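Local structure of agmatine N-acetyltransferase (Drosophila melanogaster, 7CIW) at residues Q160-C166 and Q210-L216; N141-M147 and L174-Y180; Q21-L26 and I71-V76. The protein transfers the acetyl group of acetyl-CoA to the amine of agmatine, and probably also acylates aromatic amines such as dopamine and serotonin. The protein carries 1 engineered substitution. One frame throughout, in Å; residues are numbered along the deposited sequence.

All three contacts belong to the GNAT fold, in which helices pack on both faces of a mixed beta-sheet. Contact 3 comes first along the chain and closes before the others open; contacts 1 and 2 interleave, their segments running 141-147, 160-166, 174-180 and 210-216. The centres of contacts 1 and 2 lie about 11 Å apart and the two touch where V175 and Y180 meet F212 and L214. Contact 3 is centred about 17 Å from contact 2, touching it through L146 against A73 and V75, and about 21 Å from contact 1, with which it shares the sheet. Acetylagmatine lies against contact 1, and coenzyme A binds at contact 2.

Contact 1 (Q160-C166 and Q210-L216). With G0R (N-(4-carbamimidamidobutyl)ethanamide), chain C.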
loop_
_atom_site.group_PDB
_atom_site.type_symbol
_atom_site.label_atom_id
_atom_site.label_comp_id
_atom_site.label_asym_id
_atom_site.label_seq_id
_atom_site.Cartn_x
_atom_site.Cartn_y
_atom_site.Cartn_z
ATOM N N GLN A 160 4.809 -5.797 16.025
ATOM C CA GLN A 160 6.243 -5.598 16.168
ATOM C C GLN A 160 6.910 -5.222 14.855
ATOM O O GLN A 160 8.127 -5.015 14.820
ATOM C CB GLN A 160 6.887 -6.862 16.746
ATOM C CG GLN A 160 6.369 -7.192 18.155
ATOM C CD GLN A 160 6.711 -8.601 18.577
ATOM O OE1 GLN A 160 7.848 -9.038 18.423
ATOM N NE2 GLN A 160 5.728 -9.324 19.106
ATOM N N LEU A 161 6.137 -5.097 13.783
ATOM C CA LEU A 161 6.707 -4.896 12.463
ATOM C C LEU A 161 5.689 -4.170 11.603
ATOM O O LEU A 161 4.487 -4.406 11.738
ATOM C CB LEU A 161 7.084 -6.235 11.818
ATOM C CG LEU A 161 8.018 -6.182 10.604
ATOM C CD1 LEU A 161 9.442 -5.829 11.044
ATOM C CD2 LEU A 161 7.991 -7.517 9.853
ATOM N N VAL A 162 6.186 -3.275 10.746
ATOM C CA VAL A 162 5.424 -2.670 9.653
ATOM C C VAL A 162 6.093 -3.097 8.357
ATOM O O VAL A 162 7.322 -3.122 8.283
ATOM C CB VAL A 162 5.382 -1.129 9.743
ATOM C CG1 VAL A 162 4.639 -0.518 8.544
ATOM C CG2 VAL A 162 4.751 -0.679 11.051
ATOM N N SER A 163 5.297 -3.444 7.348
ATOM C CA SER A 163 5.837 -3.788 6.034
ATOM C C SER A 163 5.126 -2.983 4.957
ATOM O O SER A 163 3.996 -2.531 5.141
ATOM C CB SER A 163 5.708 -5.284 5.732
ATOM O OG SER A 163 4.352 -5.715 5.819
ATOM N N VAL A 164 5.801 -2.813 3.814
ATOM C CA VAL A 164 5.221 -2.046 2.714
ATOM C C VAL A 164 5.897 -2.448 1.404
ATOM O O VAL A 164 7.125 -2.581 1.351
ATOM C CB VAL A 164 5.335 -0.528 2.991
ATOM C CG1 VAL A 164 6.810 -0.107 3.201
ATOM C CG2 VAL A 164 4.680 0.289 1.872
ATOM N N ASP A 165 5.102 -2.700 0.356
ATOM C CA ASP A 165 5.638 -3.013 -0.973
ATOM C C ASP A 165 5.747 -1.718 -1.764
ATOM O O ASP A 165 4.762 -1.235 -2.322
ATOM C CB ASP A 165 4.748 -4.004 -1.720
ATOM C CG ASP A 165 4.561 -5.316 -0.981
ATOM O OD1 ASP A 165 5.521 -5.785 -0.333
ATOM O OD2 ASP A 165 3.449 -5.885 -1.062
ATOM N N CYS A 166 6.955 -1.173 -1.856
ATOM C CA CYS A 166 7.169 0.058 -2.610
ATOM C C CYS A 166 7.282 -0.282 -4.090
ATOM O O CYS A 166 8.357 -0.575 -4.619
ATOM C CB CYS A 166 8.396 0.793 -2.093
ATOM S SG CYS A 166 8.215 1.369 -0.383
ATOM N N GLN A 210 10.000 -3.016 -4.348
ATOM C CA GLN A 210 10.966 -3.141 -3.264
ATOM C C GLN A 210 10.203 -3.174 -1.949
ATOM O O GLN A 210 9.539 -2.195 -1.597
ATOM C CB GLN A 210 11.944 -1.973 -3.276
ATOM C CG GLN A 210 12.759 -1.877 -4.545
ATOM C CD GLN A 210 13.637 -0.668 -4.527
ATOM O OE1 GLN A 210 14.748 -0.720 -4.015
ATOM N NE2 GLN A 210 13.139 0.442 -5.057
ATOM N N THR A 211 10.309 -4.285 -1.226
ATOM C CA THR A 211 9.593 -4.432 0.033
ATOM C C THR A 211 10.482 -4.008 1.191
ATOM O O THR A 211 11.616 -4.477 1.313
ATOM C CB THR A 211 9.127 -5.871 0.216
ATOM O OG1 THR A 211 8.246 -6.201 -0.860
ATOM C CG2 THR A 211 8.367 -6.032 1.536
ATOM N N PHE A 212 9.954 -3.123 2.036
ATOM C CA PHE A 212 10.661 -2.597 3.195
ATOM C C PHE A 212 9.892 -2.937 4.465
ATOM O O PHE A 212 8.660 -3.061 4.451
ATOM C CB PHE A 212 10.812 -1.079 3.113
ATOM C CG PHE A 212 11.771 -0.598 2.059
ATOM C CD1 PHE A 212 11.382 -0.485 0.726
ATOM C CD2 PHE A 212 13.048 -0.201 2.416
ATOM C CE1 PHE A 212 12.265 -0.006 -0.227
ATOM C CE2 PHE A 212 13.934 0.272 1.471
ATOM C CZ PHE A 212 13.546 0.366 0.146
ATOM N N VAL A 213 10.627 -3.069 5.571
ATOM C CA VAL A 213 10.024 -3.258 6.883
ATOM C C VAL A 213 10.614 -2.266 7.875
ATOM O O VAL A 213 11.730 -1.767 7.720
ATOM C CB VAL A 213 10.194 -4.694 7.424
ATOM C CG1 VAL A 213 9.625 -5.699 6.448
ATOM C CG2 VAL A 213 11.663 -4.984 7.696
ATOM N N LEU A 214 9.829 -1.997 8.917
ATOM C CA LEU A 214 10.262 -1.200 10.054
ATOM C C LEU A 214 9.984 -1.988 11.320
ATOM O O LEU A 214 8.858 -2.443 11.530
ATOM C CB LEU A 214 9.529 0.142 10.102
ATOM C CG LEU A 214 9.919 1.036 11.284
ATOM C CD1 LEU A 214 11.305 1.650 11.051
ATOM C CD2 LEU A 214 8.858 2.111 11.515
ATOM N N HIS A 215 10.998 -2.155 12.165
ATOM C CA HIS A 215 10.809 -2.872 13.419
ATOM C C HIS A 215 10.279 -1.914 14.476
ATOM O O HIS A 215 10.858 -0.848 14.699
ATOM C CB HIS A 215 12.123 -3.508 13.871
ATOM C CG HIS A 215 12.647 -4.517 12.901
ATOM N ND1 HIS A 215 12.364 -5.863 13.006
ATOM C CD2 HIS A 215 13.401 -4.375 11.788
ATOM C CE1 HIS A 215 12.931 -6.507 12.002
ATOM N NE2 HIS A 215 13.566 -5.629 11.247
ATOM N N LEU A 216 9.170 -2.295 15.109
ATOM C CA LEU A 216 8.518 -1.478 16.137
ATOM C C LEU A 216 8.938 -1.892 17.529
ATOM O O LEU A 216 9.280 -3.059 17.748
ATOM C CB LEU A 216 7.000 -1.582 16.021
ATOM C CG LEU A 216 6.428 -1.083 14.700
ATOM C CD1 LEU A 216 4.913 -1.163 14.741
ATOM C CD2 LEU A 216 6.893 0.344 14.412
ATOM O OXT LEU A 216 8.910 -1.070 18.455
HETATM C C10 G0R C . -3.734 -2.013 -5.636
HETATM N N12 G0R C . -3.843 -1.631 -7.038
HETATM C C1 G0R C . 1.992 1.447 -0.402
HETATM C C2 G0R C . 1.481 1.127 -1.805
HETATM C C5 G0R C . 1.372 -0.485 -3.750
HETATM C C6 G0R C . 0.226 -1.498 -3.686
HETATM C C7 G0R C . -0.156 -2.046 -5.065
HETATM C C8 G0R C . -1.442 -1.477 -5.679
HETATM N N4 G0R C . 1.837 -0.137 -2.417
HETATM N N9 G0R C . -2.641 -1.946 -5.021
HETATM N N11 G0R C . -4.899 -2.476 -4.923
HETATM O O3 G0R C . 0.790 1.902 -2.379
HETATM O O HOH W 1 10.664 -6.630 14.892
HETATM O O HOH W 2 10.714 -5.139 16.968
HETATM O O HOH W 3 10.369 0.663 -6.103
#
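Part of the acetylagmatine pocket is built on the antiparallel pairing of strand 161-166 with strand 208-215, where the V164-F212 and C166-Q210 hydrogen-bonded pairs lie at the ligand end. V164 turns CG2 anti to its own N, and this methyl meets the ligand's acetyl methyl C1 at 3.7 Å. The ligand amide N4 gives a weak hydrogen bond to D165 O, 3.1 Å away. In the non-hydrogen-bonded pair D165-T211 the side chains lie alongside each other, pointing the same way. T211 OG1 donates to D165 OD1 at 2.8 Å, reaching the oxygen on its anti side and 32° out of the carboxylate plane, a bond that probably limits rotation of the carboxylate, which lies on the face toward H127 and helix 99-114, while the D165 backbone faces the ligands. On the other face, C166 SG approaches F212 CD1 obliquely at 3.8 Å.

At the far end, L161 CD1 sits over one face of the H215 imidazole, 3.8 Å from the ring centroid in a CH-pi contact. Water 1 lies at that ring's edge, 2.7 Å from H215 ND1, and also donates to Q160 O. The C-terminal L216 leans back over the first strand, its CD1 resting 3.7 Å from V162 CG2.

Between these ends S163 turns OG to H127 of strand 125-133, the parallel neighbour of strand 161-166. Helix 99-114 packs on D165 and T211, strand 181-187 lies along the other edge of strand 208-215, bonded through the backbone at T211, and Y180 fills the opposite face against V162 and L214.

Contact 2 (N141-M147 and L174-Y180). With COA (coenzyme A), chain B.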
loop_
_atom_site.group_PDB
_atom_site.type_symbol
_atom_site.label_atom_id
_atom_site.label_comp_id
_atom_site.label_asym_id
_atom_site.label_seq_id
_atom_site.Cartn_x
_atom_site.Cartn_y
_atom_site.Cartn_z
ATOM N N ASN A 141 6.519 16.013 2.774
ATOM C CA ASN A 141 6.583 14.914 3.745
ATOM C C ASN A 141 5.202 14.522 4.282
ATOM O O ASN A 141 5.074 14.038 5.407
ATOM C CB ASN A 141 7.538 15.243 4.898
ATOM C CG ASN A 141 7.896 14.021 5.727
ATOM O OD1 ASN A 141 8.409 13.027 5.208
ATOM N ND2 ASN A 141 7.609 14.085 7.021
ATOM N N LEU A 142 4.141 14.709 3.497
ATOM C CA LEU A 142 2.851 14.166 3.921
ATOM C C LEU A 142 2.868 12.641 3.900
ATOM O O LEU A 142 2.259 11.990 4.760
ATOM C CB LEU A 142 1.727 14.692 3.034
ATOM C CG LEU A 142 1.376 16.174 3.157
ATOM C CD1 LEU A 142 0.034 16.431 2.493
ATOM C CD2 LEU A 142 1.359 16.591 4.611
ATOM N N GLY A 143 3.547 12.049 2.923
ATOM C CA GLY A 143 3.667 10.600 2.916
ATOM C C GLY A 143 4.340 10.094 4.176
ATOM O O GLY A 143 3.857 9.169 4.830
ATOM N N GLY A 144 5.452 10.726 4.554
ATOM C CA GLY A 144 6.150 10.302 5.756
ATOM C C GLY A 144 5.321 10.495 7.009
ATOM O O GLY A 144 5.351 9.662 7.918
ATOM N N ARG A 145 4.576 11.599 7.080
ATOM C CA ARG A 145 3.732 11.818 8.249
ATOM C C ARG A 145 2.667 10.738 8.376
ATOM O O ARG A 145 2.415 10.235 9.476
ATOM C CB ARG A 145 3.092 13.204 8.184
ATOM C CG ARG A 145 4.086 14.339 8.383
ATOM C CD ARG A 145 4.074 14.829 9.814
ATOM N NE ARG A 145 4.261 13.717 10.736
ATOM C CZ ARG A 145 5.380 13.483 11.404
ATOM N NH1 ARG A 145 6.416 14.300 11.266
ATOM N NH2 ARG A 145 5.462 12.430 12.208
ATOM N N LEU A 146 2.042 10.348 7.257
ATOM C CA LEU A 146 1.051 9.279 7.314
ATOM C C LEU A 146 1.686 7.937 7.678
ATOM O O LEU A 146 1.109 7.176 8.462
ATOM C CB LEU A 146 0.297 9.180 5.984
ATOM C CG LEU A 146 -0.638 10.364 5.738
ATOM C CD1 LEU A 146 -1.232 10.285 4.349
ATOM C CD2 LEU A 146 -1.734 10.372 6.773
ATOM N N MET A 147 2.867 7.623 7.123
ATOM C CA MET A 147 3.554 6.390 7.516
ATOM C C MET A 147 3.904 6.387 9.001
ATOM O O MET A 147 3.800 5.351 9.670
ATOM C CB MET A 147 4.817 6.189 6.668
ATOM C CG MET A 147 4.522 5.937 5.189
ATOM S SD MET A 147 3.669 4.392 4.871
ATOM C CE MET A 147 4.927 3.173 5.274
ATOM N N LEU A 174 11.159 7.438 0.215
ATOM C CA LEU A 174 10.519 7.955 1.423
ATOM C C LEU A 174 10.787 7.052 2.626
ATOM O O LEU A 174 11.168 7.533 3.703
ATOM C CB LEU A 174 9.014 8.111 1.185
ATOM C CG LEU A 174 8.190 8.232 2.463
ATOM C CD1 LEU A 174 8.555 9.535 3.156
ATOM C CD2 LEU A 174 6.701 8.170 2.193
ATOM N N VAL A 175 10.598 5.739 2.469
ATOM C CA VAL A 175 10.706 4.884 3.642
ATOM C C VAL A 175 12.160 4.670 4.012
ATOM O O VAL A 175 12.471 4.430 5.175
ATOM C CB VAL A 175 9.961 3.548 3.445
ATOM C CG1 VAL A 175 8.483 3.813 3.253
ATOM C CG2 VAL A 175 10.506 2.780 2.262
ATOM N N GLN A 176 13.073 4.783 3.048
ATOM C CA GLN A 176 14.493 4.829 3.389
ATOM C C GLN A 176 14.784 5.984 4.337
ATOM O O GLN A 176 15.517 5.835 5.323
ATOM C CB GLN A 176 15.325 4.983 2.123
ATOM C CG GLN A 176 15.474 3.742 1.306
ATOM C CD GLN A 176 16.375 3.983 0.122
ATOM O OE1 GLN A 176 16.302 5.035 -0.525
ATOM N NE2 GLN A 176 17.256 3.030 -0.153
ATOM N N ARG A 177 14.246 7.160 4.022
ATOM C CA ARG A 177 14.419 8.322 4.881
ATOM C C ARG A 177 13.823 8.085 6.262
ATOM O O ARG A 177 14.331 8.608 7.260
ATOM C CB ARG A 177 13.789 9.541 4.191
ATOM C CG ARG A 177 13.249 10.630 5.079
ATOM C CD ARG A 177 12.999 11.874 4.247
ATOM N NE ARG A 177 11.583 12.107 3.960
ATOM C CZ ARG A 177 11.049 12.143 2.739
ATOM N NH1 ARG A 177 11.803 11.952 1.662
ATOM N NH2 ARG A 177 9.753 12.378 2.593
ATOM N N LEU A 178 12.761 7.281 6.348
ATOM C CA LEU A 178 12.167 6.928 7.628
ATOM C C LEU A 178 12.947 5.851 8.378
ATOM O O LEU A 178 12.610 5.557 9.532
ATOM C CB LEU A 178 10.725 6.458 7.406
ATOM C CG LEU A 178 9.793 7.569 6.929
ATOM C CD1 LEU A 178 8.391 7.023 6.664
ATOM C CD2 LEU A 178 9.742 8.716 7.946
ATOM N N GLY A 179 13.973 5.263 7.769
ATOM C CA GLY A 179 14.744 4.231 8.430
ATOM C C GLY A 179 14.241 2.818 8.243
ATOM O O GLY A 179 14.636 1.929 9.008
ATOM N N TYR A 180 13.374 2.576 7.266
ATOM C CA TYR A 180 12.987 1.209 6.957
ATOM C C TYR A 180 14.155 0.481 6.300
ATOM O O TYR A 180 15.071 1.101 5.748
ATOM C CB TYR A 180 11.794 1.178 6.004
ATOM C CG TYR A 180 10.427 1.493 6.574
ATOM C CD1 TYR A 180 10.182 2.679 7.248
ATOM C CD2 TYR A 180 9.366 0.612 6.379
ATOM C CE1 TYR A 180 8.912 2.967 7.749
ATOM C CE2 TYR A 180 8.100 0.900 6.865
ATOM C CZ TYR A 180 7.887 2.069 7.545
ATOM O OH TYR A 180 6.628 2.344 8.032
HETATM N N1A COA B . 6.760 12.096 -9.069
HETATM C C2A COA B . 7.836 12.926 -9.164
HETATM N N3A COA B . 8.477 13.370 -8.031
HETATM C C4A COA B . 8.046 12.990 -6.817
HETATM C C5A COA B . 6.983 12.177 -6.728
HETATM C C6A COA B . 6.347 11.730 -7.869
HETATM N N6A COA B . 5.176 10.848 -8.269
HETATM N N7A COA B . 6.722 11.922 -5.421
HETATM C C8A COA B . 7.625 12.583 -4.684
HETATM N N9A COA B . 8.435 13.225 -5.538
HETATM C C1B COA B . 9.473 14.065 -5.394
HETATM C C2B COA B . 8.946 15.285 -4.598
HETATM O O2B COA B . 8.278 16.276 -5.473
HETATM C C3B COA B . 10.011 15.761 -3.923
HETATM O O3B COA B . 10.980 16.473 -4.739
HETATM P P3B COA B . 10.973 18.123 -4.952
HETATM O O7A COA B . 10.417 18.810 -3.720
HETATM O O8A COA B . 12.384 18.601 -5.308
HETATM O O9A COA B . 10.052 18.366 -6.139
HETATM C C4B COA B . 10.831 14.413 -3.500
HETATM O O4B COA B . 10.530 13.480 -4.394
HETATM C C5B COA B . 10.516 13.979 -2.089
HETATM O O5B COA B . 9.111 14.096 -1.907
HETATM P P1A COA B . 8.329 13.248 -0.689
HETATM O O1A COA B . 9.179 12.122 -0.094
HETATM O O2A COA B . 7.826 14.232 0.356
HETATM O O3A COA B . 7.072 12.533 -1.462
HETATM P P2A COA B . 5.492 12.551 -1.012
HETATM O O4A COA B . 4.926 13.932 -1.158
HETATM O O5A COA B . 5.356 11.981 0.382
HETATM O O6A COA B . 4.853 11.558 -2.158
HETATM C CBP COA B . 4.194 9.443 -2.833
HETATM C CCP COA B . 5.321 10.253 -2.246
HETATM C CDP COA B . 3.067 9.347 -1.749
HETATM C CEP COA B . 4.691 8.035 -3.195
HETATM C CAP COA B . 3.724 10.141 -4.108
HETATM O OAP COA B . 4.748 10.056 -5.070
HETATM C C9P COA B . 2.450 9.531 -4.725
HETATM O O9P COA B . 1.360 9.732 -4.285
HETATM N N8P COA B . 2.597 8.713 -5.912
HETATM C C7P COA B . 1.431 8.139 -6.610
HETATM C C6P COA B . 0.812 6.848 -5.919
HETATM C C5P COA B . 1.966 5.919 -5.636
HETATM O O5P COA B . 2.726 5.560 -6.496
HETATM N N4P COA B . 2.093 5.470 -4.219
HETATM C C3P COA B . 3.161 4.615 -3.726
HETATM C C2P COA B . 3.104 3.193 -4.284
HETATM S S1P COA B . 4.394 2.382 -3.290
HETATM O O HOH W 4 10.682 12.163 6.508
HETATM O O HOH W 5 6.538 4.682 9.593
#
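The guanidinium of R177 has N141 OD1, the coenzyme A oxygen O1A and water 4 at its edge, all near its plane, while the CA of L174 lies over one face. The Y180 ring carries V175 CB over one face and water 5 at its edge. This is the pyrophosphate-binding end of the GNAT fold, where the loop entering helix 142-156 turns backbone N-H groups toward the coenzyme. R177 NH2 donates to O1A at 2.8 Å and to N141 OD1 at 3.0 Å; the second bond is nearly straight (166°) and falls on an in-plane lone pair of the amide oxygen. Amide and guanidinium planes are nevertheless turned 58° apart. Water 4 joins the same OD1 to R177 NE, so two donors grip the asparagine oxygen, which probably helps to position the arginine for the phosphate. N141 N bonds O2A of the coenzyme at 3.3 Å, and G143 N makes a weak bond to O5A.

Below this polar layer L174 spreads its two methyls over the bare backbone of G143 and G144, CD1 lying 3.6 Å from G144 CA. L178 CD1 adds to the packing, 3.7 Å from M147 CB. A Schellman motif at G179 brings Y180 back to helix 142-156. M147, bent at chi2 and chi3, sends CE obliquely to the phenol, 3.3 Å from Y180 OH.

Contact 3 (Q21-L26 and I71-V76); sequences QLMTFL and IVAAVV
Q21 begins the contact with its aliphatic root, CB lying 3.8 Å from I71 CD1. That same methyl also rests against the helix backbone, beside Q21 O and L22 N, and the isoleucine thus packs on main chain as much as on side chain. One residue on, L22 has CG anti to its N (chi1 167°), which carries the branch down to the sheet: CD1 presses on A74 CB at 3.6 Å, while CD2 faces V76 CG2 more loosely.

F25 goes deepest. I71 CG2 stands over one face of its ring, displaced toward the rim and 4.0 Å from the centroid, a CH-pi contact. CD1, CE1 and CZ meet the strand backbone in succession: CD1 is 3.4 Å from I71 O, CE1 reaches the carbonyl carbon of V72 obliquely, and CZ lies 3.5 Å from A73 CA. CE2 meets A74 CB at 3.7 Å.

This is a helix laid across a GNAT sheet; the axes of segments 21-26 and 71-76 are 82° apart in direction and approach to 8.8 Å. The strand is not regular here. V72 and A73 both direct their side chains away from the helix and both bond through the backbone to A65, a classic beta bulge, and it is this turned main chain that the F25 ring lies along. An alanine in place of this phenylalanine is likely to open a gap between helix and bulge, leaving I71 CG2 and A74 CB without the ring they pack on.

L26 adds a looser touch, its CD2 directed at A74 CB, and it also meets L53 of helix 47-54. On the face turned away from helix 19-30, A73 packs on V133 of the adjacent strand 125-133, and L146 of helix 142-156 sits against A73 CB.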
loop_
_atom_site.group_PDB
_atom_site.type_symbol
_atom_site.label_atom_id
_atom_site.label_comp_id
_atom_site.label_asym_id
_atom_site.label_seq_id
_atom_site.Cartn_x
_atom_site.Cartn_y
_atom_site.Cartn_z
ATOM N N GLN A 21 -15.392 9.380 0.188
ATOM C CA GLN A 21 -14.412 10.436 -0.020
ATOM C C GLN A 21 -13.013 9.855 -0.158
ATOM O O GLN A 21 -12.224 10.310 -0.990
ATOM C CB GLN A 21 -14.460 11.433 1.138
ATOM C CG GLN A 21 -15.658 12.383 1.102
ATOM C CD GLN A 21 -15.989 12.863 -0.298
ATOM O OE1 GLN A 21 -15.120 13.344 -1.029
ATOM N NE2 GLN A 21 -17.260 12.722 -0.689
ATOM N N LEU A 22 -12.689 8.844 0.653
ATOM C CA LEU A 22 -11.378 8.205 0.553
ATOM C C LEU A 22 -11.179 7.587 -0.820
ATOM O O LEU A 22 -10.126 7.750 -1.442
ATOM C CB LEU A 22 -11.228 7.137 1.640
ATOM C CG LEU A 22 -10.045 6.170 1.487
ATOM C CD1 LEU A 22 -8.716 6.929 1.575
ATOM C CD2 LEU A 22 -10.098 5.066 2.552
ATOM N N MET A 23 -12.177 6.852 -1.301
ATOM C CA MET A 23 -12.034 6.215 -2.606
ATOM C C MET A 23 -11.961 7.257 -3.718
ATOM O O MET A 23 -11.208 7.090 -4.680
ATOM C CB MET A 23 -13.188 5.240 -2.839
ATOM C CG MET A 23 -13.053 4.419 -4.119
ATOM S SD MET A 23 -11.437 3.639 -4.355
ATOM C CE MET A 23 -11.358 2.592 -2.903
ATOM N N THR A 24 -12.717 8.351 -3.596
ATOM C CA THR A 24 -12.626 9.407 -4.595
ATOM C C THR A 24 -11.214 9.978 -4.675
ATOM O O THR A 24 -10.686 10.192 -5.777
ATOM C CB THR A 24 -13.656 10.490 -4.277
ATOM O OG1 THR A 24 -14.958 9.908 -4.398
ATOM C CG2 THR A 24 -13.535 11.665 -5.237
ATOM N N PHE A 25 -10.573 10.208 -3.521
ATOM C CA PHE A 25 -9.180 10.655 -3.538
ATOM C C PHE A 25 -8.278 9.605 -4.179
ATOM O O PHE A 25 -7.424 9.929 -5.011
ATOM C CB PHE A 25 -8.688 10.973 -2.122
ATOM C CG PHE A 25 -7.197 11.151 -2.046
ATOM C CD1 PHE A 25 -6.612 12.351 -2.420
ATOM C CD2 PHE A 25 -6.375 10.099 -1.654
ATOM C CE1 PHE A 25 -5.229 12.509 -2.386
ATOM C CE2 PHE A 25 -4.995 10.259 -1.617
ATOM C CZ PHE A 25 -4.430 11.464 -1.987
ATOM N N LEU A 26 -8.434 8.339 -3.778
ATOM C CA LEU A 26 -7.576 7.292 -4.328
ATOM C C LEU A 26 -7.711 7.206 -5.842
ATOM O O LEU A 26 -6.715 7.032 -6.550
ATOM C CB LEU A 26 -7.900 5.945 -3.680
ATOM C CG LEU A 26 -7.594 5.809 -2.188
ATOM C CD1 LEU A 26 -8.080 4.456 -1.670
ATOM C CD2 LEU A 26 -6.097 5.973 -1.925
ATOM N N ILE A 71 -9.580 15.723 1.227
ATOM C CA ILE A 71 -8.477 14.785 1.426
ATOM C C ILE A 71 -7.366 15.110 0.438
ATOM O O ILE A 71 -7.602 15.192 -0.773
ATOM C CB ILE A 71 -8.954 13.333 1.269
ATOM C CG1 ILE A 71 -9.975 12.991 2.351
ATOM C CG2 ILE A 71 -7.754 12.371 1.302
ATOM C CD1 ILE A 71 -10.751 11.709 2.069
ATOM N N VAL A 72 -6.155 15.307 0.957
ATOM C CA VAL A 72 -4.989 15.587 0.128
ATOM C C VAL A 72 -3.935 14.494 0.221
ATOM O O VAL A 72 -2.947 14.539 -0.528
ATOM C CB VAL A 72 -4.372 16.965 0.471
ATOM C CG1 VAL A 72 -5.343 18.069 0.081
ATOM C CG2 VAL A 72 -4.038 17.069 1.954
ATOM N N ALA A 73 -4.117 13.511 1.096
ATOM C CA ALA A 73 -3.205 12.381 1.184
ATOM C C ALA A 73 -3.917 11.270 1.945
ATOM O O ALA A 73 -4.822 11.533 2.738
ATOM C CB ALA A 73 -1.889 12.763 1.874
ATOM N N ALA A 74 -3.505 10.032 1.704
ATOM C CA ALA A 74 -4.162 8.916 2.368
ATOM C C ALA A 74 -3.212 7.738 2.489
ATOM O O ALA A 74 -2.347 7.531 1.635
ATOM C CB ALA A 74 -5.421 8.466 1.610
ATOM N N VAL A 75 -3.407 6.947 3.545
ATOM C CA VAL A 75 -2.697 5.684 3.719
ATOM C C VAL A 75 -3.700 4.616 4.138
ATOM O O VAL A 75 -4.614 4.874 4.928
ATOM C CB VAL A 75 -1.534 5.833 4.732
ATOM C CG1 VAL A 75 -2.052 6.198 6.143
ATOM C CG2 VAL A 75 -0.631 4.578 4.744
ATOM N N VAL A 76 -3.572 3.435 3.551
ATOM C CA VAL A 76 -4.437 2.303 3.853
ATOM C C VAL A 76 -3.536 1.188 4.347
ATOM O O VAL A 76 -2.581 0.814 3.658
ATOM C CB VAL A 76 -5.244 1.859 2.622
ATOM C CG1 VAL A 76 -5.987 0.558 2.908
ATOM C CG2 VAL A 76 -6.211 2.949 2.194
#